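PDB 2J2M: catalase, which breaks hydrogen peroxide down to water and oxygen with the iron of a bound haem, as expected of a haem catalase. Local coordinates for residues G122-V127 with G318-G323; T182-P187 with V223-A228; P256-F261 with M297-N302. One frame throughout, in Å; residues are numbered along the deposited sequence.

In the fold
All three contacts belong to the catalase family region, and two of them bear on its antiparallel sheet, the beta-barrel of the haem catalases. Interaction 3 pairs strands 257-265 and 292-302 of that sheet, while interaction 1 lays a loop against strand 122-129; their centres are about 18 Å apart. Interaction 2 joins two loops on the opposite side of the chain's centre from interaction 1, about 30 Å away between centres. Along the chain, interaction 2 closes before interaction 3 opens, and both are nested within the long loop that interaction 1 closes, so segments distant in sequence are drawn together, on the barrel in interactions 1 and 3 and among the loops in interaction 2.

Interaction 1: residues G122-V127 with G318-G323; sequences GNWDFV and GVLVPG
Strand 122-129 of the catalase beta-barrel is met here by the loop that leads into strand 324-326, with Trp124 and Asp125 meeting the carbonyl oxygen of Val319. The Asp125 N donates to Val319 O at 2.9 Å, with an N-H...O angle of 162°. The same oxygen receives a CA-H...O contact from Trp124, its CA 3.3 Å away, and lies at the edge of the indole in the ring plane. The first torsion of Trp124 (chi1 169°) carries CG away from the backbone N, and the second turns CD1 to Val319 O. Leu320 reaches the pyrrole part of the indole obliquely through a single methyl, its CD2 3.4 Å from Trp124 NE1. Phe117 of the adjoining strand stacks on the indole. With an alanine in place of Trp124, the Leu320 methyl would probably lose its aromatic neighbour and a gap would open between strand and loop. The valines flanking Leu320 touch backbone oxygens: Val321 CG1 lies 3.4 Å from Gly122 O, and Val319 CG1 3.3 Å from Asn123 O. A water donates to both Asn123 O and Leu320 O. The Asp125 carboxylate has its salt bridge with Lys116 and accepts from Asn316 N, so its charge is answered outside the two segments; the polar links between them are one direct backbone bond and the bridging water, with apolar side chains packed around these.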
loop_
_atom_site.group_PDB
_atom_site.type_symbol
_atom_site.label_atom_id
_atom_site.label_comp_id
_atom_site.label_asym_id
_atom_site.label_seq_id
_atom_site.Cartn_x
_atom_site.Cartn_y
_atom_site.Cartn_z
ATOM N N GLY A 122 8.354 20.648 -20.102
ATOM C CA GLY A 122 8.127 19.326 -19.488
ATOM C C GLY A 122 9.312 18.362 -19.442
ATOM O O GLY A 122 10.406 18.633 -19.985
ATOM N N ASN A 123 9.103 17.238 -18.763
ATOM C CA ASN A 123 10.114 16.171 -18.737
ATOM C C ASN A 123 10.029 15.279 -19.980
ATOM O O ASN A 123 8.922 14.889 -20.411
ATOM C CB ASN A 123 10.025 15.315 -17.456
ATOM C CG ASN A 123 10.410 16.095 -16.181
ATOM O OD1 ASN A 123 10.773 17.286 -16.241
ATOM N ND2 ASN A 123 10.305 15.425 -15.020
ATOM N N TRP A 124 11.205 14.972 -20.539
ATOM C CA TRP A 124 11.363 13.937 -21.528
ATOM C C TRP A 124 12.228 12.833 -20.967
ATOM O O TRP A 124 13.381 13.075 -20.541
ATOM C CB TRP A 124 12.053 14.483 -22.777
ATOM C CG TRP A 124 12.496 13.391 -23.750
ATOM C CD1 TRP A 124 11.790 12.284 -24.126
ATOM C CD2 TRP A 124 13.719 13.343 -24.478
ATOM N NE1 TRP A 124 12.509 11.531 -25.017
ATOM C CE2 TRP A 124 13.695 12.162 -25.261
ATOM C CE3 TRP A 124 14.836 14.186 -24.555
ATOM C CZ2 TRP A 124 14.746 11.795 -26.090
ATOM C CZ3 TRP A 124 15.886 13.812 -25.388
ATOM C CH2 TRP A 124 15.829 12.629 -26.142
ATOM N N ASP A 125 11.729 11.607 -20.986
ATOM C CA ASP A 125 12.580 10.508 -20.556
ATOM C C ASP A 125 13.134 9.768 -21.754
ATOM O O ASP A 125 12.352 9.313 -22.591
ATOM C CB ASP A 125 11.810 9.533 -19.660
ATOM C CG ASP A 125 11.388 10.150 -18.341
ATOM O OD1 ASP A 125 10.348 9.705 -17.818
ATOM O OD2 ASP A 125 12.086 11.055 -17.818
ATOM N N PHE A 126 14.462 9.700 -21.855
ATOM C CA PHE A 126 15.123 8.691 -22.678
ATOM C C PHE A 126 15.309 7.412 -21.846
ATOM O O PHE A 126 15.901 7.448 -20.772
ATOM C CB PHE A 126 16.482 9.174 -23.249
ATOM C CG PHE A 126 17.242 8.096 -24.014
ATOM C CD1 PHE A 126 18.058 7.171 -23.339
ATOM C CD2 PHE A 126 17.114 7.979 -25.400
ATOM C CE1 PHE A 126 18.764 6.158 -24.047
ATOM C CE2 PHE A 126 17.811 6.979 -26.126
ATOM C CZ PHE A 126 18.631 6.059 -25.450
ATOM N N VAL A 127 14.774 6.292 -22.322
ATOM C CA VAL A 127 14.875 5.029 -21.570
ATOM C C VAL A 127 15.282 3.945 -22.565
ATOM O O VAL A 127 14.449 3.380 -23.269
ATOM C CB VAL A 127 13.536 4.697 -20.820
ATOM C CG1 VAL A 127 13.659 3.418 -19.971
ATOM C CG2 VAL A 127 13.107 5.885 -19.953
ATOM N N GLY A 318 7.567 6.896 -23.108
ATOM C CA GLY A 318 6.476 7.632 -23.694
ATOM C C GLY A 318 6.178 8.877 -22.899
ATOM O O GLY A 318 5.108 9.461 -23.069
ATOM N N VAL A 319 7.092 9.257 -21.998
ATOM C CA VAL A 319 7.082 10.587 -21.389
ATOM C C VAL A 319 7.910 11.511 -22.311
ATOM O O VAL A 319 9.140 11.584 -22.238
ATOM C CB VAL A 319 7.532 10.554 -19.894
ATOM C CG1 VAL A 319 7.890 11.960 -19.353
ATOM C CG2 VAL A 319 6.426 9.963 -19.048
ATOM N N LEU A 320 7.198 12.188 -23.213
ATOM C CA LEU A 320 7.836 12.953 -24.293
ATOM C C LEU A 320 7.407 14.397 -24.257
ATOM O O LEU A 320 6.344 14.691 -23.740
ATOM C CB LEU A 320 7.456 12.356 -25.650
ATOM C CG LEU A 320 7.806 10.883 -25.874
ATOM C CD1 LEU A 320 7.181 10.451 -27.159
ATOM C CD2 LEU A 320 9.298 10.727 -25.937
ATOM N N VAL A 321 8.217 15.289 -24.815
ATOM C CA VAL A 321 7.866 16.706 -24.873
ATOM C C VAL A 321 7.235 17.047 -26.229
ATOM O O VAL A 321 7.353 16.267 -27.160
ATOM C CB VAL A 321 9.074 17.637 -24.573
ATOM C CG1 VAL A 321 9.356 17.707 -23.056
ATOM C CG2 VAL A 321 10.320 17.238 -25.401
ATOM N N PRO A 322 6.529 18.195 -26.340
ATOM C CA PRO A 322 5.908 18.457 -27.654
ATOM C C PRO A 322 6.990 18.478 -28.728
ATOM O O PRO A 322 8.095 18.994 -28.486
ATOM C CB PRO A 322 5.247 19.845 -27.470
ATOM C CG PRO A 322 4.990 19.961 -25.945
ATOM C CD PRO A 322 6.221 19.249 -25.341
ATOM N N GLY A 323 6.701 17.888 -29.887
ATOM C CA GLY A 323 7.690 17.746 -30.943
ATOM C C GLY A 323 8.107 16.289 -31.029
ATOM O O GLY A 323 8.839 15.889 -31.938
HETATM O O HOH W 1 6.204 14.339 -21.126
#

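Interaction 2: residues T182-P187 with V223-A228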
loop_
_atom_site.group_PDB
_atom_site.type_symbol
_atom_site.label_atom_id
_atom_site.label_comp_id
_atom_site.label_asym_id
_atom_site.label_seq_id
_atom_site.Cartn_x
_atom_site.Cartn_y
_atom_site.Cartn_z
ATOM N N THR A 182 28.138 -11.626 -27.320
ATOM C CA THR A 182 29.474 -11.055 -27.487
ATOM C C THR A 182 29.949 -10.630 -26.086
ATOM O O THR A 182 29.218 -10.795 -25.095
ATOM C CB THR A 182 29.550 -9.830 -28.502
ATOM O OG1 THR A 182 28.847 -8.677 -28.000
ATOM C CG2 THR A 182 29.036 -10.207 -29.894
ATOM N N ASP A 183 31.152 -10.082 -25.985
ATOM C CA ASP A 183 31.603 -9.542 -24.697
ATOM C C ASP A 183 30.872 -8.224 -24.347
ATOM O O ASP A 183 30.922 -7.760 -23.185
ATOM C CB ASP A 183 33.134 -9.391 -24.633
ATOM C CG ASP A 183 33.875 -10.747 -24.601
ATOM O OD1 ASP A 183 33.266 -11.823 -24.391
ATOM O OD2 ASP A 183 35.095 -10.746 -24.791
ATOM N N GLU A 184 30.153 -7.652 -25.320
ATOM C CA GLU A 184 29.315 -6.467 -25.041
ATOM C C GLU A 184 28.157 -6.770 -24.090
ATOM O O GLU A 184 27.485 -5.851 -23.585
ATOM C CB GLU A 184 28.805 -5.771 -26.304
ATOM C CG GLU A 184 28.419 -4.325 -25.990
ATOM C CD GLU A 184 27.869 -3.540 -27.175
ATOM O OE1 GLU A 184 27.618 -4.163 -28.227
ATOM O OE2 GLU A 184 27.678 -2.305 -27.027
ATOM N N GLY A 185 27.942 -8.059 -23.841
ATOM C CA GLY A 185 27.030 -8.500 -22.795
ATOM C C GLY A 185 27.494 -8.179 -21.379
ATOM O O GLY A 185 26.682 -8.144 -20.468
ATOM N N ILE A 186 28.788 -7.958 -21.180
ATOM C CA ILE A 186 29.291 -7.490 -19.881
ATOM C C ILE A 186 30.165 -6.234 -20.036
ATOM O O ILE A 186 31.385 -6.344 -20.136
ATOM C CB ILE A 186 30.096 -8.580 -19.113
ATOM C CG1 ILE A 186 29.355 -9.924 -19.116
ATOM C CG2 ILE A 186 30.420 -8.096 -17.669
ATOM C CD1 ILE A 186 30.233 -11.108 -18.811
ATOM N N PRO A 187 29.548 -5.037 -20.091
ATOM C CA PRO A 187 30.360 -3.817 -20.058
ATOM C C PRO A 187 31.283 -3.750 -18.837
ATOM O O PRO A 187 30.937 -4.275 -17.775
ATOM C CB PRO A 187 29.302 -2.694 -19.999
ATOM C CG PRO A 187 28.129 -3.271 -20.696
ATOM C CD PRO A 187 28.115 -4.728 -20.246
ATOM N N VAL A 223 33.596 2.265 -25.691
ATOM C CA VAL A 223 32.968 1.009 -25.284
ATOM C C VAL A 223 34.037 0.014 -24.814
ATOM O O VAL A 223 34.882 -0.421 -25.610
ATOM C CB VAL A 223 32.185 0.348 -26.479
ATOM C CG1 VAL A 223 31.652 -1.057 -26.086
ATOM C CG2 VAL A 223 31.057 1.251 -26.953
ATOM N N HIS A 224 34.010 -0.345 -23.534
ATOM C CA HIS A 224 34.944 -1.342 -23.019
ATOM C C HIS A 224 34.200 -2.482 -22.307
ATOM O O HIS A 224 33.358 -2.245 -21.453
ATOM C CB HIS A 224 35.987 -0.687 -22.108
ATOM C CG HIS A 224 36.856 0.315 -22.809
ATOM N ND1 HIS A 224 37.994 -0.040 -23.508
ATOM C CD2 HIS A 224 36.752 1.663 -22.919
ATOM C CE1 HIS A 224 38.551 1.046 -24.018
ATOM N NE2 HIS A 224 37.822 2.094 -23.667
ATOM N N ASN A 225 34.508 -3.716 -22.678
ATOM C CA ASN A 225 33.787 -4.878 -22.186
ATOM C C ASN A 225 34.685 -5.806 -21.379
ATOM O O ASN A 225 35.913 -5.658 -21.388
ATOM C CB ASN A 225 33.197 -5.659 -23.364
ATOM C CG ASN A 225 32.394 -4.777 -24.322
ATOM O OD1 ASN A 225 32.655 -4.762 -25.537
ATOM N ND2 ASN A 225 31.414 -4.041 -23.787
ATOM N N LEU A 226 34.069 -6.775 -20.697
ATOM C CA LEU A 226 34.815 -7.810 -19.995
ATOM C C LEU A 226 34.542 -9.150 -20.657
ATOM O O LEU A 226 33.400 -9.421 -21.044
ATOM C CB LEU A 226 34.412 -7.868 -18.515
ATOM C CG LEU A 226 34.533 -6.557 -17.722
ATOM C CD1 LEU A 226 34.001 -6.698 -16.292
ATOM C CD2 LEU A 226 35.988 -6.028 -17.746
ATOM N N SER A 227 35.576 -9.979 -20.796
ATOM C CA SER A 227 35.389 -11.380 -21.191
ATOM C C SER A 227 34.765 -12.111 -20.001
ATOM O O SER A 227 34.753 -11.567 -18.894
ATOM C CB SER A 227 36.745 -12.018 -21.505
ATOM O OG SER A 227 37.385 -12.308 -20.277
ATOM N N ALA A 228 34.264 -13.327 -20.203
ATOM C CA ALA A 228 33.704 -14.116 -19.091
ATOM C C ALA A 228 34.671 -14.296 -17.900
ATOM O O ALA A 228 34.252 -14.170 -16.750
ATOM C CB ALA A 228 33.152 -15.476 -19.572
#
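Asn225 lays its side chain against the short 3-10 turn 183-185, with CB 3.1 Å from Asp183 O and the amide nitrogen ND2 3.4 Å from Glu184 CA. The amide takes this place because CG stands opposite the carbonyl carbon (chi1 -51°), next to the backbone N. Glu184 crosses it at a slant, the carboxylate and amide planes 47° apart, and its CG lies 3.7 Å from Asn225 ND2. Beyond CG the glutamate runs extended, carrying its carboxylate past the amide to a salt bridge with Arg194. Two loops of the catalase fold are joined in this way, one following helix 174-180 and the other leading into helix 228-237, and a single beta bridge between Pro187 and Asn225 sets their register. Next to that bridge Leu226 N donates to Ile186 O at 2.8 Å. The side chains of this bonded pair cross at about a right angle, Ile186 CG2 meeting Leu226 CD1 at 4.1 Å. Asp183 rests its CB 3.6 Å from Leu226 O, while its OD2 lies 3.7 Å from Ser227 CA; its other oxygen, OD1, accepts from Asn442. Ser227 is the N-cap of helix 228-237, its hydroxyl turned between backbone N and carbonyl carbon (chi1 77°) to cap an amide beyond the segment. At the start of the 3-10 turn, Thr182 OG1 accepts from Glu184 N in an ST turn.

Interaction 3: residues P256-F261 with M297-N302; sequences PEWDLF and MTLNKN
Glu257 and Thr298 lie side by side and point the same way, so that the threonine hydroxyl donates to Glu257 OE2 over a short 2.6 Å. The hydroxyl comes to this oxygen from above the carboxylate, 54° out of its plane, and the methyl CG2 of Thr298 sits 3.4 Å from the same OE2. Thr298 turns OG1 away from its carbonyl carbon (chi1 -59°), which directs the hydroxyl at the glutamate. In the backbone beside this pair, Glu257 CA makes a CA-H...O contact with Met297 O at 3.0 Å. The next pair is hydrogen-bonded in both directions: Trp258 N donates to Met297 O, and Met297 N to Trp258 O at 2.8 Å. On the face carrying Trp258 and Met297, the methionine bends at its thioether, bringing CE 3.8 Å from Trp258 CE3. Leu299 CD2 reaches the same indole, meeting Trp258 CZ3 at 3.7 Å; both methyls approach it obliquely. Strands 257-265 and 292-302 are thus neighbours in the antiparallel barrel of the catalase fold; their segments 257-261 and 297-302 run at 159° to each other, with Glu257 and Thr298 as a non-hydrogen-bonded pair. Leu299 N closes the ladder by donating to Pro256 O at 3.0 Å, and the proline ring sets its CD 3.3 Å from Leu299 O. Further out, the indole is fixed by Trp258 NE1 donating to Met193 O and by an edge-to-face contact with Phe113. Met297 also packs on Phe66 and Val90, and Leu299 on Ala62 and Ala92, residues of strands 59-68 and 87-95.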
loop_
_atom_site.group_PDB
_atom_site.type_symbol
_atom_site.label_atom_id
_atom_site.label_comp_id
_atom_site.label_asym_id
_atom_site.label_seq_id
_atom_site.Cartn_x
_atom_site.Cartn_y
_atom_site.Cartn_z
ATOM N N PRO A 256 31.951 11.486 -16.620
ATOM C CA PRO A 256 31.488 10.681 -17.754
ATOM C C PRO A 256 30.693 11.548 -18.751
ATOM O O PRO A 256 29.826 12.325 -18.333
ATOM C CB PRO A 256 30.563 9.649 -17.089
ATOM C CG PRO A 256 30.991 9.605 -15.689
ATOM C CD PRO A 256 31.393 10.989 -15.346
ATOM N N GLU A 257 30.991 11.410 -20.045
ATOM C CA GLU A 257 30.342 12.179 -21.078
ATOM C C GLU A 257 29.929 11.262 -22.196
ATOM O O GLU A 257 30.619 10.297 -22.470
ATOM C CB GLU A 257 31.288 13.248 -21.635
ATOM C CG GLU A 257 31.745 14.287 -20.609
ATOM C CD GLU A 257 32.216 15.602 -21.241
ATOM O OE1 GLU A 257 32.786 15.601 -22.353
ATOM O OE2 GLU A 257 32.003 16.654 -20.612
ATOM N N TRP A 258 28.806 11.562 -22.846
ATOM C CA TRP A 258 28.413 10.857 -24.058
ATOM C C TRP A 258 27.937 11.867 -25.085
ATOM O O TRP A 258 27.324 12.897 -24.731
ATOM C CB TRP A 258 27.227 9.905 -23.816
ATOM C CG TRP A 258 27.458 8.678 -22.984
ATOM C CD1 TRP A 258 27.494 7.385 -23.425
ATOM C CD2 TRP A 258 27.614 8.620 -21.559
ATOM N NE1 TRP A 258 27.690 6.520 -22.367
ATOM C CE2 TRP A 258 27.767 7.256 -21.210
ATOM C CE3 TRP A 258 27.642 9.585 -20.546
ATOM C CZ2 TRP A 258 27.949 6.840 -19.891
ATOM C CZ3 TRP A 258 27.829 9.173 -19.241
ATOM C CH2 TRP A 258 27.973 7.814 -18.922
ATOM N N ASP A 259 28.163 11.550 -26.362
ATOM C CA ASP A 259 27.504 12.283 -27.440
ATOM C C ASP A 259 26.174 11.661 -27.906
ATOM O O ASP A 259 26.057 10.441 -28.043
ATOM C CB ASP A 259 28.479 12.493 -28.592
ATOM C CG ASP A 259 29.638 13.353 -28.182
ATOM O OD1 ASP A 259 30.623 12.791 -27.679
ATOM O OD2 ASP A 259 29.557 14.589 -28.305
ATOM N N LEU A 260 25.178 12.508 -28.130
ATOM C CA LEU A 260 23.862 12.074 -28.662
ATOM C C LEU A 260 23.755 12.285 -30.183
ATOM O O LEU A 260 23.934 13.398 -30.681
ATOM C CB LEU A 260 22.710 12.808 -27.962
ATOM C CG LEU A 260 21.263 12.471 -28.351
ATOM C CD1 LEU A 260 20.851 11.066 -27.866
ATOM C CD2 LEU A 260 20.299 13.504 -27.788
ATOM N N PHE A 261 23.469 11.202 -30.901
ATOM C CA PHE A 261 23.258 11.253 -32.318
ATOM C C PHE A 261 21.824 10.792 -32.617
ATOM O O PHE A 261 21.170 10.109 -31.800
ATOM C CB PHE A 261 24.242 10.341 -33.063
ATOM C CG PHE A 261 25.695 10.751 -32.963
ATOM C CD1 PHE A 261 26.321 11.391 -34.027
ATOM C CD2 PHE A 261 26.455 10.443 -31.822
ATOM C CE1 PHE A 261 27.667 11.753 -33.966
ATOM C CE2 PHE A 261 27.811 10.810 -31.731
ATOM C CZ PHE A 261 28.417 11.464 -32.806
ATOM N N MET A 297 26.071 14.900 -23.267
ATOM C CA MET A 297 25.705 14.848 -21.872
ATOM C C MET A 297 26.964 14.692 -21.031
ATOM O O MET A 297 27.841 13.867 -21.347
ATOM C CB MET A 297 24.718 13.702 -21.611
ATOM C CG MET A 297 24.526 13.343 -20.126
ATOM S SD MET A 297 23.241 12.081 -19.790
ATOM C CE MET A 297 23.973 10.617 -20.496
ATOM N N THR A 298 27.039 15.492 -19.965
ATOM C CA THR A 298 28.096 15.400 -18.971
ATOM C C THR A 298 27.447 15.124 -17.612
ATOM O O THR A 298 26.604 15.893 -17.182
ATOM C CB THR A 298 28.895 16.727 -18.923
ATOM O OG1 THR A 298 29.461 16.970 -20.218
ATOM C CG2 THR A 298 30.021 16.687 -17.861
ATOM N N LEU A 299 27.801 14.009 -16.974
ATOM C CA LEU A 299 27.394 13.737 -15.585
ATOM C C LEU A 299 28.486 14.216 -14.587
ATOM O O LEU A 299 29.569 13.640 -14.481
ATOM C CB LEU A 299 27.101 12.246 -15.396
ATOM C CG LEU A 299 25.732 11.589 -15.637
ATOM C CD1 LEU A 299 24.767 12.417 -16.449
ATOM C CD2 LEU A 299 25.902 10.221 -16.230
ATOM N N ASN A 300 28.169 15.274 -13.850
ATOM C CA ASN A 300 29.168 15.974 -13.058
ATOM C C ASN A 300 28.861 16.082 -11.546
ATOM O O ASN A 300 29.599 16.721 -10.801
ATOM C CB ASN A 300 29.437 17.363 -13.668
ATOM C CG ASN A 300 28.179 18.239 -13.784
ATOM O OD1 ASN A 300 27.149 17.988 -13.171
ATOM N ND2 ASN A 300 28.280 19.274 -14.587
ATOM N N LYS A 301 27.792 15.444 -11.096
ATOM C CA LYS A 301 27.442 15.506 -9.705
ATOM C C LYS A 301 26.822 14.204 -9.247
ATOM O O LYS A 301 25.799 13.773 -9.761
ATOM C CB LYS A 301 26.462 16.661 -9.473
ATOM C CG LYS A 301 26.085 16.854 -8.047
ATOM C CD LYS A 301 25.589 18.262 -7.812
ATOM C CE LYS A 301 24.657 18.301 -6.591
ATOM N NZ LYS A 301 25.426 17.963 -5.371
ATOM N N ASN A 302 27.425 13.586 -8.246
ATOM C CA ASN A 302 26.819 12.418 -7.655
ATOM C C ASN A 302 25.512 12.763 -6.937
ATOM O O ASN A 302 25.244 13.924 -6.637
ATOM C CB ASN A 302 27.817 11.719 -6.726
ATOM C CG ASN A 302 28.748 10.773 -7.482
ATOM O OD1 ASN A 302 28.301 9.906 -8.261
ATOM N ND2 ASN A 302 30.058 10.916 -7.233
#